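Local structure of DNA repair protein RecN (Deinococcus radiodurans, 4ABY) at residues A180-H185 and L223-G227; G299-R303 and D322-I328; G81-G85 and L141-Q146; A187-V192 and V216-H220. The protein probably takes part in recombinational repair of DNA double-strand breaks as an SMC-like ATPase, whose nucleotide-binding head domain is the part in this crystal structure. All blocks are in the same frame, centred on the assembly; numbering follows the deposited sequence.

Contact 1 of 4, residues A180-H185 and L223-G227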
loop_
_atom_site.group_PDB
_atom_site.type_symbol
_atom_site.label_atom_id
_atom_site.label_comp_id
_atom_site.label_asym_id
_atom_site.label_seq_id
_atom_site.Cartn_x
_atom_site.Cartn_y
_atom_site.Cartn_z
ATOM N N ALA A 180 19.855 21.267 3.487
ATOM C CA ALA A 180 20.981 22.099 3.098
ATOM C C ALA A 180 20.916 22.384 1.606
ATOM O O ALA A 180 21.169 23.506 1.170
ATOM C CB ALA A 180 22.282 21.422 3.455
ATOM N N TYR A 181 20.571 21.366 0.824
ATOM C CA TYR A 181 20.402 21.551 -0.608
ATOM C C TYR A 181 19.226 22.469 -0.890
ATOM O O TYR A 181 19.354 23.447 -1.620
ATOM C CB TYR A 181 20.181 20.218 -1.329
ATOM C CG TYR A 181 20.065 20.399 -2.824
ATOM C CD1 TYR A 181 21.196 20.447 -3.625
ATOM C CD2 TYR A 181 18.830 20.561 -3.430
ATOM C CE1 TYR A 181 21.102 20.633 -4.984
ATOM C CE2 TYR A 181 18.726 20.749 -4.793
ATOM C CZ TYR A 181 19.867 20.783 -5.563
ATOM O OH TYR A 181 19.774 20.971 -6.921
ATOM N N ALA A 182 18.076 22.140 -0.312
ATOM C CA ALA A 182 16.849 22.895 -0.539
ATOM C C ALA A 182 17.065 24.393 -0.353
ATOM O O ALA A 182 16.612 25.203 -1.164
ATOM C CB ALA A 182 15.756 22.403 0.381
ATOM N N ALA A 183 17.757 24.752 0.723
ATOM C CA ALA A 183 18.042 26.147 1.015
ATOM C C ALA A 183 18.913 26.751 -0.078
ATOM O O ALA A 183 18.606 27.818 -0.610
ATOM C CB ALA A 183 18.717 26.272 2.361
ATOM N N ALA A 184 20.000 26.056 -0.405
ATOM C CA ALA A 184 20.905 26.496 -1.458
ATOM C C ALA A 184 20.165 26.679 -2.782
ATOM O O ALA A 184 20.319 27.695 -3.459
ATOM C CB ALA A 184 22.044 25.511 -1.614
ATOM N N HIS A 185 19.357 25.690 -3.144
ATOM C CA HIS A 185 18.601 25.741 -4.384
ATOM C C HIS A 185 17.651 26.932 -4.405
ATOM O O HIS A 185 17.515 27.604 -5.426
ATOM C CB HIS A 185 17.817 24.447 -4.585
ATOM C CG HIS A 185 16.985 24.435 -5.827
ATOM N ND1 HIS A 185 17.379 23.792 -6.980
ATOM C CD2 HIS A 185 15.780 24.991 -6.098
ATOM C CE1 HIS A 185 16.452 23.953 -7.908
ATOM N NE2 HIS A 185 15.473 24.675 -7.399
ATOM N N LEU A 223 25.396 25.504 -4.782
ATOM C CA LEU A 223 24.363 24.545 -5.157
ATOM C C LEU A 223 24.945 23.207 -5.588
ATOM O O LEU A 223 24.458 22.156 -5.183
ATOM C CB LEU A 223 23.495 25.110 -6.276
ATOM C CG LEU A 223 22.322 24.216 -6.657
ATOM C CD1 LEU A 223 21.435 23.995 -5.452
ATOM C CD2 LEU A 223 21.541 24.831 -7.795
ATOM N N LEU A 224 25.982 23.246 -6.419
ATOM C CA LEU A 224 26.639 22.022 -6.864
ATOM C C LEU A 224 27.444 21.415 -5.727
ATOM O O LEU A 224 27.456 20.203 -5.542
ATOM C CB LEU A 224 27.543 22.294 -8.066
ATOM C CG LEU A 224 26.836 22.881 -9.286
ATOM C CD1 LEU A 224 27.748 22.853 -10.494
ATOM C CD2 LEU A 224 25.559 22.109 -9.568
ATOM N N LYS A 225 28.110 22.272 -4.965
ATOM C CA LYS A 225 28.934 21.840 -3.841
ATOM C C LYS A 225 28.081 21.087 -2.827
ATOM O O LYS A 225 28.371 19.946 -2.466
ATOM C CB LYS A 225 29.590 23.057 -3.184
ATOM C CG LYS A 225 30.586 22.739 -2.083
ATOM C CD LYS A 225 31.076 24.019 -1.417
ATOM C CE LYS A 225 32.132 23.742 -0.356
ATOM N NZ LYS A 225 31.595 22.969 0.796
ATOM N N VAL A 226 27.023 21.750 -2.374
ATOM C CA VAL A 226 26.072 21.171 -1.441
ATOM C C VAL A 226 25.375 19.970 -2.071
ATOM O O VAL A 226 25.189 18.940 -1.425
ATOM C CB VAL A 226 25.013 22.213 -1.034
ATOM C CG1 VAL A 226 23.960 21.592 -0.132
ATOM C CG2 VAL A 226 25.676 23.396 -0.357
ATOM N N GLY A 227 24.993 20.110 -3.337
ATOM C CA GLY A 227 24.295 19.057 -4.044
ATOM C C GLY A 227 25.089 17.771 -4.028
ATOM O O GLY A 227 24.526 16.679 -3.921
#

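Contact 2 of 4, residues G299-R303 and D322-I328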
loop_
_atom_site.group_PDB
_atom_site.type_symbol
_atom_site.label_atom_id
_atom_site.label_comp_id
_atom_site.label_asym_id
_atom_site.label_seq_id
_atom_site.Cartn_x
_atom_site.Cartn_y
_atom_site.Cartn_z
ATOM N N GLY A 299 1.875 -10.755 -5.586
ATOM C CA GLY A 299 2.160 -11.172 -4.226
ATOM C C GLY A 299 3.557 -10.806 -3.755
ATOM O O GLY A 299 3.737 -10.403 -2.609
ATOM N N GLU A 300 4.553 -10.947 -4.626
ATOM C CA GLU A 300 5.917 -10.577 -4.262
ATOM C C GLU A 300 6.040 -9.080 -4.012
ATOM O O GLU A 300 6.711 -8.654 -3.075
ATOM C CB GLU A 300 6.917 -11.016 -5.331
ATOM C CG GLU A 300 7.147 -12.514 -5.382
ATOM C CD GLU A 300 8.345 -12.888 -6.233
ATOM O OE1 GLU A 300 8.605 -12.193 -7.237
ATOM O OE2 GLU A 300 9.027 -13.881 -5.897
ATOM N N LEU A 301 5.395 -8.284 -4.858
ATOM C CA LEU A 301 5.366 -6.843 -4.668
ATOM C C LEU A 301 4.742 -6.528 -3.307
ATOM O O LEU A 301 5.316 -5.783 -2.510
ATOM C CB LEU A 301 4.586 -6.170 -5.800
ATOM C CG LEU A 301 4.650 -4.645 -5.911
ATOM C CD1 LEU A 301 6.082 -4.168 -5.896
ATOM C CD2 LEU A 301 3.943 -4.163 -7.163
ATOM N N SER A 302 3.578 -7.117 -3.040
ATOM C CA SER A 302 2.885 -6.914 -1.768
ATOM C C SER A 302 3.782 -7.202 -0.574
ATOM O O SER A 302 3.777 -6.460 0.406
ATOM C CB SER A 302 1.631 -7.786 -1.682
ATOM O OG SER A 302 0.634 -7.355 -2.592
ATOM N N ARG A 303 4.546 -8.283 -0.650
ATOM C CA ARG A 303 5.378 -8.675 0.479
ATOM C C ARG A 303 6.559 -7.738 0.654
ATOM O O ARG A 303 7.052 -7.549 1.764
ATOM C CB ARG A 303 5.829 -10.130 0.360
ATOM C CG ARG A 303 4.685 -11.105 0.539
ATOM C CD ARG A 303 5.174 -12.512 0.740
ATOM N NE ARG A 303 6.000 -12.968 -0.371
ATOM C CZ ARG A 303 5.526 -13.532 -1.478
ATOM N NH1 ARG A 303 4.219 -13.708 -1.639
ATOM N NH2 ARG A 303 6.367 -13.921 -2.426
ATOM N N ASP A 322 -2.899 -7.261 -1.108
ATOM C CA ASP A 322 -3.576 -8.302 -1.823
ATOM C C ASP A 322 -2.619 -9.386 -2.194
ATOM O O ASP A 322 -1.611 -9.133 -2.782
ATOM C CB ASP A 322 -4.080 -7.757 -3.127
ATOM C CG ASP A 322 -4.975 -8.698 -3.838
ATOM O OD1 ASP A 322 -5.605 -9.529 -3.188
ATOM O OD2 ASP A 322 -5.065 -8.596 -5.050
ATOM N N GLU A 323 -2.921 -10.619 -1.897
ATOM C CA GLU A 323 -2.039 -11.594 -2.396
ATOM C C GLU A 323 -0.733 -11.697 -1.742
ATOM O O GLU A 323 0.156 -12.159 -2.359
ATOM C CB GLU A 323 -1.769 -11.243 -3.844
ATOM C CG GLU A 323 -2.604 -12.014 -4.846
ATOM C CD GLU A 323 -2.181 -11.778 -6.244
ATOM O OE1 GLU A 323 -2.559 -10.772 -6.815
ATOM O OE2 GLU A 323 -1.470 -12.602 -6.799
ATOM N N VAL A 324 -0.569 -11.296 -0.507
ATOM C CA VAL A 324 0.763 -11.414 0.082
ATOM C C VAL A 324 0.877 -12.773 0.577
ATOM O O VAL A 324 1.957 -13.189 0.859
ATOM C CB VAL A 324 0.094 -10.546 1.136
ATOM C CG1 VAL A 324 -0.829 -11.346 1.944
ATOM C CG2 VAL A 324 1.107 -9.947 2.041
ATOM N N ASP A 325 -0.194 -13.542 0.572
ATOM C CA ASP A 325 0.079 -14.943 0.810
ATOM C C ASP A 325 0.199 -15.748 -0.426
ATOM O O ASP A 325 0.221 -16.939 -0.380
ATOM C CB ASP A 325 -1.054 -15.556 1.601
ATOM C CG ASP A 325 -2.354 -15.303 1.008
ATOM O OD1 ASP A 325 -2.396 -14.623 0.032
ATOM O OD2 ASP A 325 -3.337 -15.791 1.509
ATOM N N ALA A 326 0.251 -15.090 -1.552
ATOM C CA ALA A 326 0.176 -15.814 -2.812
ATOM C C ALA A 326 1.082 -17.045 -2.880
ATOM O O ALA A 326 0.650 -18.156 -2.573
ATOM C CB ALA A 326 0.437 -14.882 -3.983
ATOM N N GLY A 327 2.333 -16.860 -3.281
ATOM C CA GLY A 327 3.164 -17.998 -3.625
ATOM C C GLY A 327 4.036 -18.570 -2.527
ATOM O O GLY A 327 5.062 -19.192 -2.806
ATOM N N ILE A 328 3.634 -18.371 -1.278
ATOM C CA ILE A 328 4.435 -18.809 -0.141
ATOM C C ILE A 328 3.639 -19.755 0.730
ATOM O O ILE A 328 2.487 -20.071 0.436
ATOM C CB ILE A 328 4.843 -17.622 0.752
ATOM C CG1 ILE A 328 3.598 -17.015 1.413
ATOM C CG2 ILE A 328 5.596 -16.583 -0.052
ATOM C CD1 ILE A 328 3.895 -16.029 2.509
#

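Contact 3 of 4, residues G81-G85 and L141-Q146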
loop_
_atom_site.group_PDB
_atom_site.type_symbol
_atom_site.label_atom_id
_atom_site.label_comp_id
_atom_site.label_asym_id
_atom_site.label_seq_id
_atom_site.Cartn_x
_atom_site.Cartn_y
_atom_site.Cartn_z
ATOM N N GLY A 81 -10.670 0.283 -3.859
ATOM C CA GLY A 81 -9.931 0.840 -4.974
ATOM C C GLY A 81 -10.675 2.001 -5.602
ATOM O O GLY A 81 -10.073 2.995 -6.011
ATOM N N LEU A 82 -11.995 1.869 -5.677
ATOM C CA LEU A 82 -12.842 2.919 -6.220
ATOM C C LEU A 82 -12.777 4.178 -5.365
ATOM O O LEU A 82 -12.772 5.288 -5.891
ATOM C CB LEU A 82 -14.283 2.433 -6.324
ATOM C CG LEU A 82 -14.542 1.256 -7.259
ATOM C CD1 LEU A 82 -15.976 0.790 -7.101
ATOM C CD2 LEU A 82 -14.259 1.635 -8.698
ATOM N N LEU A 83 -12.731 4.008 -4.048
ATOM C CA LEU A 83 -12.622 5.143 -3.141
ATOM C C LEU A 83 -11.287 5.851 -3.313
ATOM O O LEU A 83 -11.179 7.046 -3.063
ATOM C CB LEU A 83 -12.783 4.697 -1.692
ATOM C CG LEU A 83 -14.138 4.117 -1.307
ATOM C CD1 LEU A 83 -14.192 3.890 0.187
ATOM C CD2 LEU A 83 -15.248 5.050 -1.741
ATOM N N LEU A 84 -10.269 5.107 -3.734
ATOM C CA LEU A 84 -8.944 5.677 -3.936
ATOM C C LEU A 84 -8.901 6.557 -5.178
ATOM O O LEU A 84 -7.924 7.270 -5.417
ATOM C CB LEU A 84 -7.896 4.574 -4.055
ATOM C CG LEU A 84 -6.969 4.363 -2.861
ATOM C CD1 LEU A 84 -5.760 3.561 -3.299
ATOM C CD2 LEU A 84 -6.530 5.693 -2.295
ATOM N N GLY A 85 -9.964 6.507 -5.969
ATOM C CA GLY A 85 -10.019 7.274 -7.195
ATOM C C GLY A 85 -9.462 6.450 -8.328
ATOM O O GLY A 85 -8.945 6.987 -9.310
ATOM N N LEU A 141 -11.018 13.235 -5.151
ATOM C CA LEU A 141 -11.246 12.013 -4.397
ATOM C C LEU A 141 -9.914 11.316 -4.181
ATOM O O LEU A 141 -9.629 10.825 -3.093
ATOM C CB LEU A 141 -12.204 11.090 -5.153
ATOM C CG LEU A 141 -12.581 9.748 -4.517
ATOM C CD1 LEU A 141 -13.212 9.954 -3.154
ATOM C CD2 LEU A 141 -13.520 8.985 -5.426
ATOM N N GLN A 142 -9.098 11.289 -5.228
ATOM C CA GLN A 142 -7.784 10.662 -5.164
ATOM C C GLN A 142 -6.888 11.339 -4.145
ATOM O O GLN A 142 -6.277 10.681 -3.307
ATOM C CB GLN A 142 -7.110 10.715 -6.527
ATOM C CG GLN A 142 -7.773 9.866 -7.568
ATOM C CD GLN A 142 -7.168 10.072 -8.930
ATOM O OE1 GLN A 142 -7.577 9.439 -9.902
ATOM N NE2 GLN A 142 -6.185 10.964 -9.012
ATOM N N GLU A 143 -6.803 12.660 -4.229
ATOM C CA GLU A 143 -5.934 13.420 -3.342
ATOM C C GLU A 143 -6.361 13.271 -1.890
ATOM O O GLU A 143 -5.522 13.250 -0.989
ATOM C CB GLU A 143 -5.909 14.896 -3.745
ATOM C CG GLU A 143 -5.403 15.122 -5.164
ATOM C CD GLU A 143 -5.417 16.580 -5.573
ATOM O OE1 GLU A 143 -6.158 17.368 -4.946
ATOM O OE2 GLU A 143 -4.689 16.935 -6.525
ATOM N N TRP A 144 -7.667 13.158 -1.668
ATOM C CA TRP A 144 -8.191 13.039 -0.315
ATOM C C TRP A 144 -8.034 11.626 0.222
ATOM O O TRP A 144 -7.555 11.429 1.335
ATOM C CB TRP A 144 -9.658 13.467 -0.251
ATOM C CG TRP A 144 -10.223 13.382 1.137
ATOM C CD1 TRP A 144 -10.260 14.376 2.069
ATOM C CD2 TRP A 144 -10.811 12.232 1.753
ATOM N NE1 TRP A 144 -10.841 13.920 3.225
ATOM C CE2 TRP A 144 -11.189 12.606 3.057
ATOM C CE3 TRP A 144 -11.058 10.924 1.326
ATOM C CZ2 TRP A 144 -11.801 11.719 3.940
ATOM C CZ3 TRP A 144 -11.666 10.042 2.204
ATOM C CH2 TRP A 144 -12.030 10.443 3.496
ATOM N N ALA A 145 -8.434 10.647 -0.579
ATOM C CA ALA A 145 -8.388 9.248 -0.167
ATOM C C ALA A 145 -6.964 8.695 -0.056
ATOM O O ALA A 145 -6.715 7.761 0.698
ATOM C CB ALA A 145 -9.223 8.389 -1.107
ATOM N N GLN A 146 -6.032 9.270 -0.810
ATOM C CA GLN A 146 -4.639 8.842 -0.744
ATOM C C GLN A 146 -3.977 9.264 0.561
ATOM O O GLN A 146 -2.821 8.926 0.821
ATOM C CB GLN A 146 -3.846 9.387 -1.928
ATOM C CG GLN A 146 -4.140 8.691 -3.236
ATOM C CD GLN A 146 -3.467 9.371 -4.403
ATOM O OE1 GLN A 146 -2.926 10.469 -4.267
ATOM N NE2 GLN A 146 -3.495 8.723 -5.563
#

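Contact 4 of 4, residues A187-V192 and V216-H220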
loop_
_atom_site.group_PDB
_atom_site.type_symbol
_atom_site.label_atom_id
_atom_site.label_comp_id
_atom_site.label_asym_id
_atom_site.label_seq_id
_atom_site.Cartn_x
_atom_site.Cartn_y
_atom_site.Cartn_z
ATOM N N ALA A 187 17.865 29.799 -2.666
ATOM C CA ALA A 187 18.640 31.031 -2.726
ATOM C C ALA A 187 19.155 31.291 -4.138
ATOM O O ALA A 187 19.201 32.432 -4.598
ATOM C CB ALA A 187 19.795 30.967 -1.744
ATOM N N TRP A 188 19.543 30.220 -4.820
ATOM C CA TRP A 188 20.023 30.318 -6.186
ATOM C C TRP A 188 18.919 30.743 -7.149
ATOM O O TRP A 188 19.184 31.441 -8.126
ATOM C CB TRP A 188 20.638 28.992 -6.630
ATOM C CG TRP A 188 20.953 28.932 -8.096
ATOM C CD1 TRP A 188 21.869 29.686 -8.770
ATOM C CD2 TRP A 188 20.361 28.060 -9.065
ATOM N NE1 TRP A 188 21.877 29.343 -10.101
ATOM C CE2 TRP A 188 20.962 28.346 -10.305
ATOM C CE3 TRP A 188 19.377 27.073 -9.004
ATOM C CZ2 TRP A 188 20.612 27.674 -11.472
ATOM C CZ3 TRP A 188 19.031 26.410 -10.163
ATOM C CH2 TRP A 188 19.645 26.713 -11.381
ATOM N N ARG A 189 17.685 30.326 -6.878
ATOM C CA ARG A 189 16.556 30.715 -7.721
ATOM C C ARG A 189 16.233 32.205 -7.593
ATOM O O ARG A 189 15.775 32.828 -8.549
ATOM C CB ARG A 189 15.316 29.878 -7.406
ATOM C CG ARG A 189 15.456 28.398 -7.717
ATOM C CD ARG A 189 16.015 28.179 -9.106
ATOM N NE ARG A 189 15.195 28.792 -10.144
ATOM C CZ ARG A 189 15.601 28.974 -11.398
ATOM N NH1 ARG A 189 16.819 28.596 -11.766
ATOM N NH2 ARG A 189 14.793 29.540 -12.285
ATOM N N GLU A 190 16.461 32.768 -6.409
ATOM C CA GLU A 190 16.296 34.207 -6.202
ATOM C C GLU A 190 17.268 34.974 -7.087
ATOM O O GLU A 190 16.891 35.936 -7.756
ATOM C CB GLU A 190 16.550 34.594 -4.742
ATOM C CG GLU A 190 15.403 34.324 -3.786
ATOM C CD GLU A 190 15.705 34.811 -2.376
ATOM O OE1 GLU A 190 15.546 36.025 -2.121
ATOM O OE2 GLU A 190 16.104 33.983 -1.525
ATOM N N ALA A 191 18.525 34.545 -7.074
ATOM C CA ALA A 191 19.554 35.190 -7.871
ATOM C C ALA A 191 19.221 35.116 -9.352
ATOM O O ALA A 191 19.399 36.090 -10.082
ATOM C CB ALA A 191 20.897 34.559 -7.602
ATOM N N VAL A 192 18.738 33.957 -9.794
ATOM C CA VAL A 192 18.392 33.772 -11.197
ATOM C C VAL A 192 17.185 34.613 -11.559
ATOM O O VAL A 192 17.118 35.180 -12.644
ATOM C CB VAL A 192 18.088 32.310 -11.535
ATOM C CG1 VAL A 192 17.486 32.215 -12.925
ATOM C CG2 VAL A 192 19.349 31.465 -11.436
ATOM N N VAL A 216 24.877 35.112 -8.752
ATOM C CA VAL A 216 24.217 33.902 -9.232
ATOM C C VAL A 216 25.222 32.788 -9.539
ATOM O O VAL A 216 24.906 31.608 -9.422
ATOM C CB VAL A 216 23.330 34.188 -10.470
ATOM C CG1 VAL A 216 24.176 34.340 -11.719
ATOM C CG2 VAL A 216 22.306 33.089 -10.659
ATOM N N ASP A 217 26.437 33.163 -9.916
ATOM C CA ASP A 217 27.456 32.176 -10.232
ATOM C C ASP A 217 28.047 31.585 -8.956
ATOM O O ASP A 217 28.406 30.408 -8.915
ATOM C CB ASP A 217 28.547 32.787 -11.114
ATOM C CG ASP A 217 28.041 33.148 -12.501
ATOM O OD1 ASP A 217 26.945 32.684 -12.878
ATOM O OD2 ASP A 217 28.739 33.893 -13.218
ATOM N N ALA A 218 28.141 32.401 -7.913
ATOM C CA ALA A 218 28.648 31.935 -6.627
ATOM C C ALA A 218 27.643 30.990 -5.985
ATOM O O ALA A 218 28.014 29.964 -5.410
ATOM C CB ALA A 218 28.927 33.108 -5.707
ATOM N N LEU A 219 26.367 31.351 -6.084
ATOM C CA LEU A 219 25.295 30.546 -5.520
ATOM C C LEU A 219 25.189 29.198 -6.234
ATOM O O LEU A 219 24.905 28.173 -5.609
ATOM C CB LEU A 219 23.967 31.308 -5.582
ATOM C CG LEU A 219 23.803 32.477 -4.598
ATOM C CD1 LEU A 219 22.628 33.367 -4.974
ATOM C CD2 LEU A 219 23.653 31.974 -3.170
ATOM N N HIS A 220 25.429 29.204 -7.542
ATOM C CA HIS A 220 25.385 27.980 -8.329
ATOM C C HIS A 220 26.536 27.059 -7.956
ATOM O O HIS A 220 26.434 25.838 -8.082
ATOM C CB HIS A 220 25.448 28.304 -9.818
ATOM C CG HIS A 220 25.219 27.119 -10.702
ATOM N ND1 HIS A 220 26.248 26.350 -11.200
ATOM C CD2 HIS A 220 24.075 26.571 -11.176
ATOM C CE1 HIS A 220 25.748 25.377 -11.941
ATOM N NE2 HIS A 220 24.432 25.490 -11.945
#

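Contact 1 of 4, residues A180-H185 and L223-G227
Tyr181 and Ala184 meet Val226 and Leu223 across an antiparallel helix pair, consistent with the base of the coiled coil that leaves the head of an SMC-like protein. The axes of 180-185 and 223-227 show the antiparallel pairing: they approach to 9.0 Å, and their N-to-C directions differ by 169°. With CG anti to the backbone N (chi1 -178°), the Tyr181 ring turns its edge to the backbone of the other helix, CD1 lying 3.4 Å from CA of Gly227, which has no side chain to hold the ring off. Beyond this, Tyr181 CE1 lies 3.4 Å from Leu223 CD1, and the two side chains cross obliquely. The phenol end is fixed outside the pair, where OH is hydrogen-bonded to Ala270 O and the ring also touches Pro269. Were Tyr181 an alanine, Leu223 CD1 would probably be left with a gap on its ring side, and Ala270 O would lose this hydroxyl. Leu223, likewise with CG anti to its backbone N (chi1 -176°), brings CD1 down onto the first helix, 3.7 Å from His185 CB and 4.2 Å from Ala184 CB. Val226 fills the next turn with divided branches. CG2 faces the methyl of Ala184 at a looser distance, while CG1 rests 4.0 Å from Ala180 CB and 3.5 Å from the backbone N of Tyr181.

Contact 2 of 4, residues G299-R303 and D322-I328
Ser302 and Arg303 reach from the helix of the ABC signature motif to the loop after strand 318-321, where Asp322 and Glu323 occupy the acidic end of the Walker B motif and the following residues form the D-loop. Two polar bonds cross the contact, both to backbone carbonyls. Ser302 OG donates to Asp322 O at 2.9 Å, with the donor tilted 30° from the carbonyl plane; a weak second bond runs to Gly298 O. Arg303 NH1 points at Val324 O over 3.4 Å, a weak but nearly straight bond (168° at the hydrogen), with the oxygen in the guanidinium plane. Its NE has a weak bond to Leu252 O.

Packing over the guanidinium is a second kind of contact. Ile328 CG2 sits over the centre of one face, 3.4 Å from Arg303 CZ, while Gly299 O, a carbonyl of the arginine's own helix, lies over the opposite face, displaced to the rim. A bend at chi3 (-58°) turns the arginine tip back to be held there. Gly299 comes close as well: its CA is 4.5 Å from CA of Val324, within the type I turn from Glu323 to Ala326, and the Ala326 methyl CB is 4.1 Å from Gly299 CA.

Asp322 OD2 bonds to Gln154 and Glu323 OE1 to Trp153, and the Asp322 side chain lies about 4 Å from that of Lys73, predicted to bind ATP. The polar links between signature helix and Walker B loop thus use main-chain oxygens, one of them weakly, alongside packing of Ile328 on Arg303, leaving the acidic side chains to other partners near the predicted nucleotide site.

Contact 3 of 4, residues G81-G85 and L141-Q146
Leu83, Leu84 and Gly85 pack on Leu141, Gln142 and Ala145 in a buried contact between the C-terminal end of the helix that follows the P-loop, 69-83, and the short helix 138-145. Backbone carbonyls do much of the touching. Leu83 O is flanked by two apolar groups, Leu141 CG at 3.4 Å and the Ala145 methyl; Leu141 CG reaches it because it stands anti to its own backbone N (chi1 -180°). Leu84 O meets Gln142 CA at 3.4 Å, with 149° at the hydrogen, a CA-H...O contact. The side chain of Leu84 comes round to the end of the second helix and the residue after it, where CD2 lies 4.0 Å from Ala145 CB and 3.9 Å from Gln146 CG.

Gln142 runs as an extended chain along the turn, its CG 3.4 Å from Gly85 CA. A CB on Gly85 would clash with that CG, so the glycine allows CA of Gly85 and CA of Gln142 to come within 4.5 Å. An alanine here in place of Gln142 would lack the CG methylene over Gly85 CA and Leu84 O, which is likely to open a gap beside the turn. Leu141 also touches Ala129 and Leu131, so helix 138-145 packs on strand 127-131 of the antiparallel sheet.

Gly85, at positive phi (90°), sends its N back to Leu82 O at 3.1 Å, part of the Schellman motif that terminates the P-loop helix.

Contact 4 of 4, residues A187-V192 and V216-H220
Trp188 and Leu219, with CA atoms 5.3 Å apart, mark one turn of an antiparallel helix pair whose axes at 187-192 and 216-220 approach to 8.9 Å and cross at -157°. One turn further, a spacing of 5.0 Å between CA of Ala191 and CA of Val216 brings the Ala191 methyl against Val216 and Leu219. That methyl, CB, is 3.4 Å from Leu219 CD1 and 3.7 Å from Val216 CG2. The same Val216 branch also meets Val192 CG2 across the seam.

Trp188 covers the flank. Its CG stands anti to the backbone N (chi1 170°), as does that of His220, and the two aromatic side chains run alongside each other in the same direction. The Trp188 five-membered ring and the His220 ring meet obliquely, planes at 59° and centroids 5.2 Å apart, and Trp188 CZ2 lies 3.6 Å from His220 CD2. At the indole edge, in its plane, Trp188 CD1 faces Val216 O over 3.7 Å. Above one indole face, toward the rim, sit Val192 CG2 and Arg189 NH1, both from the tryptophan's own helix.

Asp217 and Glu190 make no contact across the pair; Asp217 is in a salt bridge to Arg213 and Glu190 in a long, weak ion pair with Arg194. The two helices are therefore joined here by apolar and aromatic packing, consistent with an antiparallel coiled coil.

In the fold
Along the chain from the N terminus, contact 3 closes first, completing a loop that contains strands 99-105, 116-122, 127-131 and 134-136. Helices 175-197 and 214-249 follow, joined in this construct by an engineered, partly unmodelled linker. Contact 1 pairs them near the head, and contact 4 nests inside its loop, farther out; their centres are 10 Å apart, and Leu223 CD2 packs on Trp188 CE3 at 3.3 Å. Contact 2 follows in series beside the mixed sheet. Contacts 2 and 3 lie on opposite sides of the chain's centre, both in the head: contact 3 on the P-loop helix, contact 2 on the signature helix and Walker B loop. Contacts 1 and 4 hold the projecting arm.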